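Local atomic coordinates of LAS seventeen-binding protein 3 (Saccharomyces cerevisiae, PDB entry 1OOT), a protein that interacts with the actin regulator LAS17, probably also binds actin filaments and phosphatidylinositol lipids, and is represented here by its SH3 domain. Residues G14-S17 and G18-P21. Sequence-based numbering, arbitrary orientation.
Sequences GEES and GDLP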
ATOM      1  N   GLY A  14       9.228  -3.493   1.629  1.00 16.28           N
ATOM      2  CA  GLY A  14       9.400  -2.636   0.479  1.00 19.21           C
ATOM      3  C   GLY A  14      10.882  -2.432   0.168  1.00 22.99           C
ATOM      4  O   GLY A  14      11.324  -1.293  -0.038  1.00 23.93           O
ATOM      5  N   GLU A  15      11.597  -3.544   0.067  1.00 27.74           N
ATOM      6  CA  GLU A  15      13.057  -3.496  -0.159  1.00 31.25           C
ATOM      7  C   GLU A  15      13.512  -3.083  -1.582  1.00 30.94           C
ATOM      8  O   GLU A  15      14.666  -2.666  -1.751  1.00 32.72           O
ATOM      9  CB  GLU A  15      13.675  -4.853   0.208  1.00 38.47           C
ATOM     10  CG  GLU A  15      13.587  -5.161   1.710  1.00 43.45           C
ATOM     11  CD  GLU A  15      14.019  -6.591   2.089  1.00 49.70           C
ATOM     12  OE1 GLU A  15      14.298  -7.439   1.181  1.00 50.38           O
ATOM     13  OE2 GLU A  15      14.051  -6.875   3.326  1.00 52.99           O
ATOM     14  N   GLU A  16      12.639  -3.230  -2.590  1.00 25.28           N
ATOM     15  CA  GLU A  16      12.964  -2.915  -3.978  1.00 24.20           C
ATOM     16  C   GLU A  16      12.704  -1.464  -4.345  1.00 24.62           C
ATOM     17  O   GLU A  16      11.804  -0.827  -3.826  1.00 22.73           O
ATOM     18  CB  GLU A  16      12.178  -3.815  -4.918  1.00 29.19           C
ATOM     19  CG  GLU A  16      12.350  -5.317  -4.689  1.00 36.34           C
ATOM     20  CD  GLU A  16      13.731  -5.830  -5.061  1.00 43.21           C
ATOM     21  OE1 GLU A  16      14.373  -5.253  -5.966  1.00 45.17           O
ATOM     22  OE2 GLU A  16      14.190  -6.835  -4.444  1.00 49.05           O
ATOM     23  N   SER A  17      13.520  -0.880  -5.209  0.50 24.08           N
ATOM     24  CA  SER A  17      13.294   0.508  -5.600  0.50 24.29           C
ATOM     25  C   SER A  17      11.901   0.593  -6.299  0.50 23.68           C
ATOM     26  O   SER A  17      11.521  -0.258  -7.100  0.50 26.45           O
ATOM     27  CB  SER A  17      14.451   1.076  -6.452  0.50 26.04           C
ATOM     28  OG  SER A  17      14.003   1.960  -7.477  0.50 27.30           O
ATOM     29  N   GLY A  18      11.149   1.605  -5.900  1.00 21.51           N
ATOM     30  CA  GLY A  18       9.777   1.837  -6.281  1.00 18.70           C
ATOM     31  C   GLY A  18       8.728   1.315  -5.304  1.00 13.60           C
ATOM     32  O   GLY A  18       7.578   1.716  -5.401  1.00 15.81           O
ATOM     33  N   ASP A  19       9.095   0.437  -4.391  1.00 15.16           N
ATOM     34  CA  ASP A  19       8.186  -0.092  -3.405  1.00 13.21           C
ATOM     35  C   ASP A  19       7.864   0.962  -2.346  1.00 13.87           C
ATOM     36  O   ASP A  19       8.711   1.769  -1.927  1.00 15.57           O
ATOM     37  CB  ASP A  19       8.727  -1.269  -2.612  1.00 16.32           C
ATOM     38  CG  ASP A  19       8.975  -2.541  -3.421  1.00 19.16           C
ATOM     39  OD1 ASP A  19       8.527  -2.689  -4.571  1.00 17.92           O
ATOM     40  OD2 ASP A  19       9.627  -3.483  -2.828  1.00 21.57           O
ATOM     41  N   LEU A  20       6.658   0.871  -1.827  1.00 13.42           N
ATOM     42  CA  LEU A  20       6.228   1.676  -0.690  1.00 11.63           C
ATOM     43  C   LEU A  20       6.276   0.794   0.567  1.00 10.97           C
ATOM     44  O   LEU A  20       5.429  -0.070   0.721  1.00 13.27           O
ATOM     45  CB  LEU A  20       4.795   2.101  -0.879  1.00 10.44           C
ATOM     46  CG  LEU A  20       4.243   2.862   0.306  1.00 10.85           C
ATOM     47  CD1 LEU A  20       4.936   4.189   0.447  1.00 12.95           C
ATOM     48  CD2 LEU A  20       2.702   3.014   0.227  1.00 12.00           C
ATOM     49  N   PRO A  21       7.251   0.981   1.475  1.00 12.22           N
ATOM     50  CA  PRO A  21       7.246   0.249   2.740  1.00 12.82           C
ATOM     51  C   PRO A  21       6.162   0.795   3.694  1.00 12.45           C
ATOM     52  O   PRO A  21       5.766   1.963   3.589  1.00 14.14           O
ATOM     53  CB  PRO A  21       8.628   0.537   3.344  1.00 16.15           C
ATOM     54  CG  PRO A  21       9.112   1.737   2.672  1.00 18.61           C
ATOM     55  CD  PRO A  21       8.350   1.962   1.414  1.00 15.69           C
TER
HETATM   56  O   HOH W   1      11.518   1.349  -1.563  1.00 31.91           O
HETATM   57  O   HOH W   2       8.871  -1.641  -6.872  1.00 35.41           O
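Asp19 and Glu16 are tied together twice, shaping the tip of this SH3 loop. The backbone N of Asp19 donates to Glu16 O over 3.0 Å, closing a type II beta turn from Glu16 to Asp19. Glu16 N donates a hydrogen bond to Asp19 OD2, also at 3.0 Å; the bond is bent, 147° at the hydrogen, and reaches the oxygen from above the carboxylate plane. Aspartate suits the place because its short side chain, with CG beside its own backbone N (chi1 -66°), folds back across the turn. The two side chains run alongside each other, Glu16 CB 3.3 Å from Asp19 OD2, while the bend in the glutamate carries its carboxylate off.

Two waters extend the polar network. One donates to both Asp19 OD1 and Ser17 O; a second lies within hydrogen-bonding distance of Gly14 O and Asp19 O, though it may not serve both at once.

Gly18, at the third position of the turn, has a positive phi of 96°, and a side chain there would strike Ser17 O. Gly14 suits its place because phi is positive and Pro21 N fills the position a CB would take; its CA packs 3.4 Å from Asp19 CB.

The unit lies at the surface, in the RT loop between strands 5-8 and 27-30, which in SH3 domains flanks the groove for proline-rich peptides; acidic residues there, as here, commonly favour basic ligands. Gly18 and Leu20 make backbone hydrogen bonds to Ile51, and Leu20 packs on Arg48 and Phe52, holding the returning arm against strand 48-53.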